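Long-range contacts in Low molecular weight protein-tyrosine-phosphatase YwlE (Bacillus subtilis subsp. subtilis, PDB 4KK3), which removes phosphate from phosphoarginine residues of many proteins, counteracting the arginine kinase McsB, and has almost no activity on phosphoserine, phosphothreonine or phosphotyrosine peptides: residues 78-83 with 99-104; 37-42 with 67-72; 56-61 with 130-135; 16-21 with 32-37. All blocks are in the same frame, centred on the assembly; numbering follows the deposited sequence.

Contact 1. Residues 78-83 with 99-104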
loop_
_atom_site.group_PDB
_atom_site.type_symbol
_atom_site.label_atom_id
_atom_site.label_comp_id
_atom_site.label_asym_id
_atom_site.label_seq_id
_atom_site.Cartn_x
_atom_site.Cartn_y
_atom_site.Cartn_z
ATOM N N ASP A 78 -1.548 12.707 -3.055
ATOM C CA ASP A 78 -2.744 13.269 -2.438
ATOM C C ASP A 78 -3.058 12.524 -1.142
ATOM O O ASP A 78 -3.586 13.097 -0.189
ATOM C CB ASP A 78 -3.929 13.194 -3.405
ATOM C CG ASP A 78 -3.714 14.037 -4.646
ATOM O OD1 ASP A 78 -3.463 15.249 -4.495
ATOM O OD2 ASP A 78 -3.772 13.488 -5.771
ATOM N N LEU A 79 -2.694 11.248 -1.106
ATOM C CA LEU A 79 -2.959 10.395 0.042
ATOM C C LEU A 79 -1.860 9.357 0.181
ATOM O O LEU A 79 -1.510 8.692 -0.786
ATOM C CB LEU A 79 -4.309 9.691 -0.115
ATOM C CG LEU A 79 -4.841 8.820 1.030
ATOM C CD1 LEU A 79 -5.009 9.638 2.315
ATOM C CD2 LEU A 79 -6.167 8.180 0.606
ATOM N N VAL A 80 -1.315 9.242 1.385
ATOM C CA VAL A 80 -0.265 8.273 1.674
ATOM C C VAL A 80 -0.802 7.290 2.701
ATOM O O VAL A 80 -1.148 7.676 3.807
ATOM C CB VAL A 80 0.982 8.975 2.229
ATOM C CG1 VAL A 80 2.094 7.966 2.502
ATOM C CG2 VAL A 80 1.456 10.057 1.261
ATOM N N LEU A 81 -0.896 6.009 2.333
ATOM C CA LEU A 81 -1.466 5.036 3.251
ATOM C C LEU A 81 -0.408 4.044 3.686
ATOM O O LEU A 81 0.046 3.214 2.897
ATOM C CB LEU A 81 -2.640 4.304 2.595
ATOM C CG LEU A 81 -3.800 5.241 2.241
ATOM C CD1 LEU A 81 -4.877 4.527 1.424
ATOM C CD2 LEU A 81 -4.398 5.868 3.508
ATOM N N ALA A 82 -0.041 4.131 4.950
ATOM C CA ALA A 82 1.031 3.356 5.535
ATOM C C ALA A 82 0.476 2.071 6.107
ATOM O O ALA A 82 -0.673 2.023 6.525
ATOM C CB ALA A 82 1.674 4.179 6.671
HETATM N N MSE A 83 1.297 1.033 6.177
HETATM C CA MSE A 83 0.818 -0.233 6.747
HETATM C C MSE A 83 0.676 -0.192 8.268
HETATM O O MSE A 83 -0.271 -0.751 8.838
HETATM C CB MSE A 83 1.720 -1.402 6.351
HETATM C CG MSE A 83 1.767 -1.676 4.858
HETATM SE SE MSE A 83 -0.011 -1.988 4.080
HETATM C CE MSE A 83 0.274 -1.052 2.402
ATOM N N ARG A 99 1.896 15.395 7.583
ATOM C CA ARG A 99 1.025 14.621 8.463
ATOM C C ARG A 99 -0.414 14.566 7.978
ATOM O O ARG A 99 -1.102 13.569 8.186
ATOM C CB ARG A 99 1.054 15.175 9.892
ATOM C CG ARG A 99 2.289 14.794 10.658
ATOM C CD ARG A 99 2.232 15.281 12.093
ATOM N NE ARG A 99 3.486 14.984 12.771
ATOM C CZ ARG A 99 3.734 13.858 13.429
ATOM N NH1 ARG A 99 2.812 12.913 13.518
ATOM N NH2 ARG A 99 4.909 13.685 14.015
ATOM N N ASP A 100 -0.870 15.639 7.337
ATOM C CA ASP A 100 -2.274 15.735 6.977
ATOM C C ASP A 100 -2.661 14.815 5.854
ATOM O O ASP A 100 -3.846 14.624 5.615
ATOM C CB ASP A 100 -2.640 17.148 6.591
ATOM C CG ASP A 100 -2.835 18.021 7.799
ATOM O OD1 ASP A 100 -3.700 17.672 8.639
ATOM O OD2 ASP A 100 -2.097 19.005 7.906
ATOM N N LYS A 101 -1.672 14.251 5.175
ATOM C CA LYS A 101 -1.968 13.315 4.080
ATOM C C LYS A 101 -1.581 11.872 4.393
ATOM O O LYS A 101 -1.795 10.985 3.571
ATOM C CB LYS A 101 -1.298 13.765 2.776
ATOM C CG LYS A 101 0.199 13.531 2.736
ATOM C CD LYS A 101 0.790 13.859 1.372
ATOM C CE LYS A 101 0.665 15.331 1.036
ATOM N NZ LYS A 101 1.341 15.656 -0.268
ATOM N N VAL A 102 -1.027 11.629 5.578
ATOM C CA VAL A 102 -0.517 10.298 5.924
ATOM C C VAL A 102 -1.381 9.625 6.989
ATOM O O VAL A 102 -1.580 10.169 8.090
ATOM C CB VAL A 102 0.918 10.394 6.458
ATOM C CG1 VAL A 102 1.440 9.021 6.867
ATOM C CG2 VAL A 102 1.835 11.057 5.435
ATOM N N PHE A 103 -1.878 8.436 6.663
ATOM C CA PHE A 103 -2.738 7.672 7.556
ATOM C C PHE A 103 -2.376 6.213 7.421
ATOM O O PHE A 103 -1.905 5.804 6.366
ATOM C CB PHE A 103 -4.209 7.869 7.157
ATOM C CG PHE A 103 -4.655 9.305 7.195
ATOM C CD1 PHE A 103 -5.080 9.878 8.386
ATOM C CD2 PHE A 103 -4.637 10.086 6.048
ATOM C CE1 PHE A 103 -5.481 11.208 8.441
ATOM C CE2 PHE A 103 -5.047 11.416 6.095
ATOM C CZ PHE A 103 -5.464 11.977 7.295
ATOM N N THR A 104 -2.606 5.402 8.451
ATOM C CA THR A 104 -2.524 3.963 8.197
ATOM C C THR A 104 -3.707 3.532 7.355
ATOM O O THR A 104 -4.753 4.183 7.356
ATOM C CB THR A 104 -2.484 3.098 9.458
ATOM O OG1 THR A 104 -3.744 3.173 10.130
ATOM C CG2 THR A 104 -1.345 3.545 10.388
#

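Contact 2. Residues 37-42 with 67-72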
loop_
_atom_site.group_PDB
_atom_site.type_symbol
_atom_site.label_atom_id
_atom_site.label_comp_id
_atom_site.label_asym_id
_atom_site.label_seq_id
_atom_site.Cartn_x
_atom_site.Cartn_y
_atom_site.Cartn_z
ATOM N N ALA A 37 5.899 2.577 -2.157
ATOM C CA ALA A 37 7.306 2.803 -1.811
ATOM C C ALA A 37 7.604 2.300 -0.392
ATOM O O ALA A 37 6.696 1.903 0.329
ATOM C CB ALA A 37 7.657 4.291 -1.945
ATOM N N GLY A 38 8.874 2.271 -0.006
ATOM C CA GLY A 38 9.233 1.731 1.293
ATOM C C GLY A 38 10.102 2.704 2.075
ATOM O O GLY A 38 10.921 3.417 1.490
ATOM N N VAL A 39 9.923 2.741 3.384
ATOM C CA VAL A 39 10.752 3.629 4.203
ATOM C C VAL A 39 12.193 3.139 4.351
ATOM O O VAL A 39 13.099 3.938 4.597
ATOM C CB VAL A 39 10.123 3.905 5.587
ATOM C CG1 VAL A 39 8.824 4.626 5.414
ATOM C CG2 VAL A 39 9.891 2.616 6.350
ATOM N N PHE A 40 12.409 1.835 4.208
ATOM C CA PHE A 40 13.772 1.298 4.235
ATOM C C PHE A 40 13.980 0.360 3.057
ATOM O O PHE A 40 14.416 -0.778 3.216
ATOM C CB PHE A 40 14.075 0.591 5.567
ATOM C CG PHE A 40 14.103 1.522 6.747
ATOM C CD1 PHE A 40 15.003 2.572 6.788
ATOM C CD2 PHE A 40 13.226 1.355 7.808
ATOM C CE1 PHE A 40 15.025 3.446 7.866
ATOM C CE2 PHE A 40 13.236 2.227 8.885
ATOM C CZ PHE A 40 14.136 3.274 8.915
ATOM N N ALA A 41 13.651 0.856 1.870
ATOM C CA ALA A 41 13.673 0.041 0.662
ATOM C C ALA A 41 14.963 0.274 -0.110
ATOM O O ALA A 41 15.573 1.333 -0.004
ATOM C CB ALA A 41 12.488 0.393 -0.205
ATOM N N SER A 42 15.377 -0.723 -0.886
ATOM C CA SER A 42 16.423 -0.529 -1.882
ATOM C C SER A 42 15.723 -0.312 -3.217
ATOM O O SER A 42 14.570 -0.687 -3.370
ATOM C CB SER A 42 17.313 -1.765 -1.973
ATOM O OG SER A 42 17.665 -2.236 -0.685
ATOM N N SER A 67 11.107 0.620 -4.544
ATOM C CA SER A 67 11.430 2.039 -4.641
ATOM C C SER A 67 11.462 2.660 -3.248
ATOM O O SER A 67 10.578 2.402 -2.437
ATOM C CB SER A 67 10.393 2.753 -5.511
ATOM O OG SER A 67 10.578 4.157 -5.486
ATOM N N PRO A 68 12.483 3.484 -2.966
ATOM C CA PRO A 68 12.488 4.181 -1.678
ATOM C C PRO A 68 11.499 5.328 -1.720
ATOM O O PRO A 68 11.267 5.920 -2.774
ATOM C CB PRO A 68 13.914 4.733 -1.584
ATOM C CG PRO A 68 14.337 4.910 -3.003
ATOM C CD PRO A 68 13.695 3.765 -3.758
ATOM N N LEU A 69 10.912 5.639 -0.577
ATOM C CA LEU A 69 10.074 6.808 -0.488
ATOM C C LEU A 69 10.978 8.039 -0.552
ATOM O O LEU A 69 12.059 8.046 0.027
ATOM C CB LEU A 69 9.289 6.772 0.811
ATOM C CG LEU A 69 8.225 7.841 0.994
ATOM C CD1 LEU A 69 7.104 7.692 -0.015
ATOM C CD2 LEU A 69 7.697 7.723 2.390
ATOM N N THR A 70 10.550 9.063 -1.280
ATOM C CA THR A 70 11.343 10.281 -1.416
ATOM C C THR A 70 10.489 11.499 -1.130
ATOM O O THR A 70 9.259 11.410 -1.105
ATOM C CB THR A 70 11.889 10.448 -2.835
ATOM O OG1 THR A 70 10.790 10.583 -3.742
ATOM C CG2 THR A 70 12.744 9.256 -3.226
ATOM N N GLU A 71 11.148 12.639 -0.931
ATOM C CA GLU A 71 10.450 13.897 -0.693
ATOM C C GLU A 71 9.527 14.235 -1.860
ATOM O O GLU A 71 8.400 14.680 -1.654
ATOM C CB GLU A 71 11.454 15.030 -0.451
ATOM C CG GLU A 71 10.840 16.423 -0.395
ATOM C CD GLU A 71 10.023 16.665 0.862
ATOM O OE1 GLU A 71 10.269 15.983 1.879
ATOM O OE2 GLU A 71 9.135 17.546 0.832
ATOM N N GLU A 72 10.002 14.003 -3.083
ATOM C CA GLU A 72 9.208 14.270 -4.281
ATOM C C GLU A 72 7.896 13.486 -4.304
ATOM O O GLU A 72 6.842 14.039 -4.625
ATOM C CB GLU A 72 10.012 13.950 -5.541
ATOM C CG GLU A 72 9.314 14.350 -6.829
ATOM C CD GLU A 72 9.815 13.567 -8.027
ATOM O OE1 GLU A 72 9.442 12.379 -8.154
ATOM O OE2 GLU A 72 10.577 14.136 -8.836
#

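Contact 3. Residues 56-61 with 130-135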
loop_
_atom_site.group_PDB
_atom_site.type_symbol
_atom_site.label_atom_id
_atom_site.label_comp_id
_atom_site.label_asym_id
_atom_site.label_seq_id
_atom_site.Cartn_x
_atom_site.Cartn_y
_atom_site.Cartn_z
ATOM N N PHE A 56 -0.575 -14.286 -7.727
ATOM C CA PHE A 56 -0.684 -15.131 -8.916
ATOM C C PHE A 56 -1.882 -16.088 -8.796
ATOM O O PHE A 56 -2.606 -16.350 -9.775
ATOM C CB PHE A 56 0.637 -15.894 -9.103
ATOM C CG PHE A 56 0.701 -16.723 -10.370
ATOM C CD1 PHE A 56 1.070 -16.147 -11.573
ATOM C CD2 PHE A 56 0.433 -18.075 -10.335
ATOM C CE1 PHE A 56 1.147 -16.919 -12.740
ATOM C CE2 PHE A 56 0.507 -18.848 -11.489
ATOM C CZ PHE A 56 0.870 -18.261 -12.685
ATOM N N GLU A 57 -2.108 -16.577 -7.578
ATOM C CA GLU A 57 -3.253 -17.430 -7.270
ATOM C C GLU A 57 -4.596 -16.770 -7.615
ATOM O O GLU A 57 -5.544 -17.445 -8.031
ATOM C CB GLU A 57 -3.219 -17.852 -5.796
ATOM C CG GLU A 57 -4.545 -18.357 -5.248
ATOM C CD GLU A 57 -4.446 -18.757 -3.793
ATOM O OE1 GLU A 57 -3.330 -19.099 -3.364
ATOM O OE2 GLU A 57 -5.470 -18.724 -3.077
ATOM N N LYS A 58 -4.656 -15.452 -7.471
ATOM C CA LYS A 58 -5.851 -14.678 -7.780
ATOM C C LYS A 58 -5.784 -14.033 -9.161
ATOM O O LYS A 58 -6.541 -13.102 -9.455
ATOM C CB LYS A 58 -6.053 -13.588 -6.721
ATOM C CG LYS A 58 -6.183 -14.131 -5.312
ATOM C CD LYS A 58 -7.561 -14.729 -5.088
ATOM C CE LYS A 58 -7.836 -14.923 -3.608
ATOM N NZ LYS A 58 -9.237 -15.346 -3.350
ATOM N N HIS A 59 -4.881 -14.535 -9.999
ATOM C CA HIS A 59 -4.715 -14.067 -11.372
ATOM C C HIS A 59 -4.319 -12.601 -11.481
ATOM O O HIS A 59 -4.740 -11.901 -12.393
ATOM C CB HIS A 59 -5.974 -14.368 -12.211
ATOM C CG HIS A 59 -6.378 -15.807 -12.167
ATOM N ND1 HIS A 59 -6.067 -16.693 -13.174
ATOM C CD2 HIS A 59 -7.042 -16.519 -11.227
ATOM C CE1 HIS A 59 -6.537 -17.890 -12.864
ATOM N NE2 HIS A 59 -7.130 -17.813 -11.689
ATOM N N ILE A 60 -3.487 -12.145 -10.549
ATOM C CA ILE A 60 -2.943 -10.803 -10.627
ATOM C C ILE A 60 -1.434 -10.911 -10.703
ATOM O O ILE A 60 -0.830 -11.646 -9.922
ATOM C CB ILE A 60 -3.329 -9.979 -9.377
ATOM C CG1 ILE A 60 -4.838 -9.704 -9.375
ATOM C CG2 ILE A 60 -2.557 -8.665 -9.351
ATOM C CD1 ILE A 60 -5.322 -8.938 -8.142
ATOM N N ALA A 61 -0.819 -10.189 -11.636
ATOM C CA ALA A 61 0.634 -10.245 -11.788
ATOM C C ALA A 61 1.292 -9.198 -10.906
ATOM O O ALA A 61 0.930 -8.028 -10.943
ATOM C CB ALA A 61 1.036 -10.040 -13.246
ATOM N N THR A 130 -2.233 -12.130 4.614
ATOM C CA THR A 130 -1.978 -10.710 4.378
ATOM C C THR A 130 -2.710 -10.235 3.124
ATOM O O THR A 130 -3.372 -9.193 3.117
ATOM C CB THR A 130 -0.485 -10.443 4.219
ATOM O OG1 THR A 130 0.182 -10.805 5.432
ATOM C CG2 THR A 130 -0.235 -8.967 3.934
ATOM N N ARG A 131 -2.600 -11.023 2.062
ATOM C CA ARG A 131 -3.316 -10.707 0.830
ATOM C C ARG A 131 -4.816 -10.515 1.090
ATOM O O ARG A 131 -5.412 -9.540 0.631
ATOM C CB ARG A 131 -3.106 -11.822 -0.203
ATOM C CG ARG A 131 -3.900 -11.603 -1.485
ATOM C CD ARG A 131 -4.016 -12.912 -2.273
ATOM N NE ARG A 131 -4.906 -13.863 -1.608
ATOM C CZ ARG A 131 -4.873 -15.184 -1.779
ATOM N NH1 ARG A 131 -3.981 -15.755 -2.587
ATOM N NH2 ARG A 131 -5.728 -15.943 -1.114
ATOM N N ASP A 132 -5.426 -11.457 1.806
ATOM C CA ASP A 132 -6.863 -11.408 2.070
ATOM C C ASP A 132 -7.241 -10.222 2.948
ATOM O O ASP A 132 -8.279 -9.594 2.747
ATOM C CB ASP A 132 -7.343 -12.709 2.716
ATOM C CG ASP A 132 -7.320 -13.885 1.745
ATOM O OD1 ASP A 132 -7.160 -13.644 0.531
ATOM O OD2 ASP A 132 -7.467 -15.042 2.192
ATOM N N GLU A 133 -6.382 -9.932 3.921
ATOM C CA GLU A 133 -6.559 -8.793 4.799
ATOM C C GLU A 133 -6.556 -7.499 3.979
ATOM O O GLU A 133 -7.430 -6.641 4.142
ATOM C CB GLU A 133 -5.420 -8.792 5.829
ATOM C CG GLU A 133 -5.347 -7.585 6.749
ATOM C CD GLU A 133 -4.158 -7.677 7.691
ATOM O OE1 GLU A 133 -3.231 -8.467 7.414
ATOM O OE2 GLU A 133 -4.145 -6.966 8.707
ATOM N N LEU A 134 -5.567 -7.376 3.101
ATOM C CA LEU A 134 -5.430 -6.228 2.219
ATOM C C LEU A 134 -6.619 -6.101 1.275
ATOM O O LEU A 134 -7.163 -5.011 1.082
ATOM C CB LEU A 134 -4.143 -6.331 1.399
ATOM C CG LEU A 134 -2.889 -5.990 2.200
ATOM C CD1 LEU A 134 -1.631 -6.192 1.369
ATOM C CD2 LEU A 134 -3.004 -4.525 2.679
ATOM N N GLU A 135 -7.002 -7.221 0.675
ATOM C CA GLU A 135 -8.114 -7.212 -0.275
ATOM C C GLU A 135 -9.374 -6.596 0.335
ATOM O O GLU A 135 -10.005 -5.723 -0.269
ATOM C CB GLU A 135 -8.386 -8.629 -0.792
ATOM C CG GLU A 135 -9.367 -8.685 -1.958
ATOM C CD GLU A 135 -9.483 -10.083 -2.539
ATOM O OE1 GLU A 135 -8.724 -10.974 -2.098
ATOM O OE2 GLU A 135 -10.328 -10.291 -3.435
#

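Contact 4. Residues 16-21 with 32-37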
loop_
_atom_site.group_PDB
_atom_site.type_symbol
_atom_site.label_atom_id
_atom_site.label_comp_id
_atom_site.label_asym_id
_atom_site.label_seq_id
_atom_site.Cartn_x
_atom_site.Cartn_y
_atom_site.Cartn_z
HETATM N N MSE A 16 1.869 -5.593 -2.813
HETATM C CA MSE A 16 0.608 -6.334 -2.881
HETATM C C MSE A 16 -0.572 -5.379 -2.872
HETATM O O MSE A 16 -1.502 -5.529 -3.636
HETATM C CB MSE A 16 0.472 -7.356 -1.743
HETATM C CG MSE A 16 1.211 -8.678 -2.037
HETATM SE SE MSE A 16 0.748 -10.122 -0.782
HETATM C CE MSE A 16 1.676 -9.403 0.717
ATOM N N ALA A 17 -0.533 -4.377 -2.005
ATOM C CA ALA A 17 -1.643 -3.421 -1.955
ATOM C C ALA A 17 -1.837 -2.662 -3.274
ATOM O O ALA A 17 -2.964 -2.487 -3.749
ATOM C CB ALA A 17 -1.439 -2.436 -0.807
ATOM N N GLU A 18 -0.735 -2.196 -3.845
ATOM C CA GLU A 18 -0.745 -1.495 -5.126
ATOM C C GLU A 18 -1.376 -2.355 -6.236
ATOM O O GLU A 18 -2.234 -1.901 -6.985
ATOM C CB GLU A 18 0.695 -1.121 -5.507
ATOM C CG GLU A 18 0.850 -0.544 -6.916
ATOM C CD GLU A 18 2.295 -0.219 -7.288
ATOM O OE1 GLU A 18 3.222 -0.553 -6.518
ATOM O OE2 GLU A 18 2.508 0.361 -8.372
ATOM N N ALA A 19 -0.951 -3.604 -6.335
ATOM C CA ALA A 19 -1.449 -4.459 -7.419
ATOM C C ALA A 19 -2.907 -4.830 -7.199
ATOM O O ALA A 19 -3.706 -4.818 -8.153
ATOM C CB ALA A 19 -0.585 -5.702 -7.542
ATOM N N LEU A 20 -3.258 -5.183 -5.963
ATOM C CA LEU A 20 -4.649 -5.475 -5.619
ATOM C C LEU A 20 -5.554 -4.253 -5.850
ATOM O O LEU A 20 -6.636 -4.369 -6.446
ATOM C CB LEU A 20 -4.778 -5.951 -4.166
ATOM C CG LEU A 20 -4.197 -7.324 -3.810
ATOM C CD1 LEU A 20 -4.162 -7.510 -2.304
ATOM C CD2 LEU A 20 -5.053 -8.409 -4.451
ATOM N N PHE A 21 -5.123 -3.084 -5.374
ATOM C CA PHE A 21 -5.946 -1.883 -5.541
ATOM C C PHE A 21 -6.092 -1.413 -6.997
ATOM O O PHE A 21 -7.159 -0.928 -7.396
ATOM C CB PHE A 21 -5.450 -0.740 -4.658
ATOM C CG PHE A 21 -6.406 0.408 -4.584
ATOM C CD1 PHE A 21 -7.651 0.243 -3.993
ATOM C CD2 PHE A 21 -6.066 1.644 -5.099
ATOM C CE1 PHE A 21 -8.553 1.309 -3.931
ATOM C CE2 PHE A 21 -6.965 2.711 -5.034
ATOM C CZ PHE A 21 -8.198 2.530 -4.452
ATOM N N VAL A 32 -7.909 6.817 -10.402
ATOM C CA VAL A 32 -6.844 7.137 -9.463
ATOM C C VAL A 32 -5.506 6.665 -10.002
ATOM O O VAL A 32 -5.444 5.757 -10.834
ATOM C CB VAL A 32 -7.084 6.485 -8.084
ATOM C CG1 VAL A 32 -8.349 7.028 -7.450
ATOM C CG2 VAL A 32 -7.161 4.976 -8.209
ATOM N N ASN A 33 -4.439 7.291 -9.521
ATOM C CA ASN A 33 -3.080 6.895 -9.847
ATOM C C ASN A 33 -2.468 6.236 -8.617
ATOM O O ASN A 33 -2.487 6.811 -7.540
ATOM C CB ASN A 33 -2.273 8.126 -10.254
ATOM C CG ASN A 33 -0.938 7.774 -10.869
ATOM O OD1 ASN A 33 0.071 7.665 -10.171
ATOM N ND2 ASN A 33 -0.920 7.603 -12.186
ATOM N N VAL A 34 -1.939 5.026 -8.767
ATOM C CA VAL A 34 -1.507 4.262 -7.596
ATOM C C VAL A 34 -0.038 3.862 -7.660
ATOM O O VAL A 34 0.430 3.354 -8.673
ATOM C CB VAL A 34 -2.377 3.001 -7.421
ATOM C CG1 VAL A 34 -2.000 2.255 -6.158
ATOM C CG2 VAL A 34 -3.847 3.384 -7.405
ATOM N N ARG A 35 0.681 4.093 -6.566
ATOM C CA ARG A 35 2.084 3.720 -6.469
ATOM C C ARG A 35 2.361 3.098 -5.104
ATOM O O ARG A 35 1.490 3.066 -4.238
ATOM C CB ARG A 35 2.971 4.958 -6.609
ATOM C CG ARG A 35 3.000 5.597 -7.980
ATOM C CD ARG A 35 4.159 6.581 -8.053
ATOM N NE ARG A 35 5.276 6.126 -7.228
ATOM C CZ ARG A 35 6.172 5.218 -7.609
ATOM N NH1 ARG A 35 6.091 4.663 -8.813
ATOM N NH2 ARG A 35 7.147 4.862 -6.783
ATOM N N SER A 36 3.582 2.598 -4.925
ATOM C CA SER A 36 4.029 2.128 -3.622
ATOM C C SER A 36 5.498 2.478 -3.417
ATOM O O SER A 36 6.244 2.673 -4.380
ATOM C CB SER A 36 3.829 0.620 -3.471
ATOM O OG SER A 36 4.633 -0.067 -4.407
ATOM N N ALA A 37 5.899 2.577 -2.157
ATOM C CA ALA A 37 7.306 2.803 -1.811
ATOM C C ALA A 37 7.604 2.300 -0.392
ATOM O O ALA A 37 6.696 1.903 0.329
ATOM C CB ALA A 37 7.657 4.291 -1.945
HETATM O O HOH W 1 5.154 1.688 -7.380
#

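Contact 1. Residues 78-83 with 99-104
With CG of L79 trans to the backbone N (chi1 -176°) and CG of F103 set opposite its own carbonyl carbon (chi1 -59°), the two side chains cross at about a right angle, and L79 CD1 reaches the edge of the phenyl ring near its plane, 3.8 Å from F103 CD2. They belong to neighbouring parallel strands, 79-82 and 102-104, which helix 85-94 joins in a beta-alpha-beta crossover of the low molecular weight phosphatase fold. V80 turns both its backbone groups to the edge strand: its N donates to K101 O at 2.8 Å, and its O accepts from F103 N at 3.0 Å. F103 O in turn receives A82 N at 2.9 Å. The alternate residues L79 and L81 bond instead to strand 2-7, so strand 79-82 is held from both edges. On the face bearing V80 and V102, V80 CB packs on V102 CG2 at 3.9 Å, while V80 CG2 lies 3.9 Å from the CD methylene of K101. The lysine NZ is bonded to M74 O within helix 71-76 and A77 O just beyond it. Just past the strand, the selenomethionine M83 packs against the nucleophile C7 and against R13, which brings this end of the pairing next to the catalytic residues. Paired with A82, T104, the N-cap of helix 105-110, brings its CA within 3.2 Å of A82 O in a CA-H...O contact.

Contact 2. Residues 37-42 with 67-72
L69 and A37 meet through aliphatic carbons beside the backbone bonds that tie segment 67-72 to the end of strand 33-38. Followed outward, L69 CB lies 3.8 Å from G38 O and also touches the methyl of A37. CG, trans to the backbone N (chi1 -173°), carries the two methyls onward: CD1 rests on A37 CB at 3.9 Å, and CD2 faces V39 CG1 more loosely at 4.5 Å. I91 of helix 85-94, I4 of strand 2-7 and F95 also touch this leucine, so it packs between strand 2-7 and helix 85-94.

The backbone link is a single bridge between G38 and P68, made by the residues flanking the proline. G38 N donates to S67 O and L69 N to G38 O, both at 3.0 Å. S67 O is lined further by methyl groups, A37 CB at 3.5 Å and A41 CB at 3.6 Å. The turn after the strand can fold A41 back toward G38 because the glycine carries no side chain.

S67 N is bonded to OD1 of N10, a residue of the substrate-binding loop, and A41 touches N10 as well. The chemistry is thus mostly main-chain polar bonding sealed by small apolar groups, which probably helps to hold the backbone next to the phosphate-binding loop without using a charged pair.

Contact 3. Residues 56-61 with 130-135
The Schellman motif that ends helix 49-56, with H59 at positive phi as its C-prime residue, carries E57 and K58 to the guanidinium of R131 on the long helix 124-145. E57 comes to the edge of that group, its carboxylate turned 76° from the guanidinium plane. OE2 forms a salt bridge to R131 NH1 at 3.4 Å and accepts a weak bond from NH2. OE1 lies in the guanidinium plane, and its firmer partner is K128. K58 approaches differently: its chain bends at chi2 (-76°) and lays CE over one face, 3.4 Å from R131 NH2. The ammonium NZ is carried past, 4.2 Å from R131 NH2, with D132 and E135 nearby, whose negative charges probably temper the repulsion.

R131 bends at chi3 (71°) to grip its neighbour D132 side-on, NE at 3.1 Å and NH2 at 3.2 Å from the same OD1, both from one face of the carboxylate. NH1 adds a bond to A54 O in helix 49-56. A leucine here would probably leave E57 and D132 without their shared cation and A54 O without its donor, weakening the tie between the two helices. E57, R131 and D132 thus form a surface salt-bridge network, with the arginine also meeting the backbone of a helix C-terminus closed by a Schellman motif.

Contact 4. Residues 16-21 with 32-37
OE1 of E18 accepts the hydroxyl of S36, whose OG lies only 2.6 Å away, and a water oxygen sits 3.1 Å from it, placed to donate. The hydroxyl arrives on the anti side of the carboxylate, 31° out of its plane. The same water accepts from S36 N at 3.1 Å, so it can also bridge the serine backbone to the glutamate; this water also sits over one face of the R35 guanidinium. A fully stretched chain, with CG trans to the backbone N (chi1 172°), lets E18 span from the helix to the strand, its CG sliding past V34 CG1 at 4.1 Å. The other oxygen, OE2, makes a salt bridge with K22 one turn further on. S36 OG in turn accepts a bond from ND2 of N10, a substrate-binding residue, so E18 probably helps to orient the loop as a second-shell group. A leucine in its place would probably leave the S36 hydroxyl without its acceptor and K22 without its carboxylate, and the serine could turn more readily.

Further down the helix the contact is apolar. V34 CG2 comes to the edge of the F21 ring, 3.6 Å from CD2, and V32 CG2 touches F21 CE2 at 3.9 Å. Segment 16-21 runs nearly antiparallel to residues 33-37 (165° between their directions), and its helix, 13-28, is the connecting helix of the beta-alpha-beta unit that starts with strand 2-7. F21 also packs on L141 and L145 of helix 124-145, while V34 lies against F5 of strand 2-7.

Along the chain, contact 4 closes first, contact 2 follows, and contact 1 comes after both. Contact 3 opens before contact 2 closes and ends last, so its span encloses contact 1. Contacts 1, 2 and 4 all reach the one parallel sheet: contact 4 and contact 2 share A37 on edge strand 33-38, and contact 1 pairs the strands at the other edge. Contacts 3 and 4, with centres about 12 Å apart, meet where L20 packs against I60 of the loop after helix 49-56 and L134 of helix 124-145. M83 of contact 1 touches A17 of contact 4 and L134 of contact 3. Contacts 1, 2 and 4 each reach residues of the catalytic site, while contact 3 ties surface helices further out.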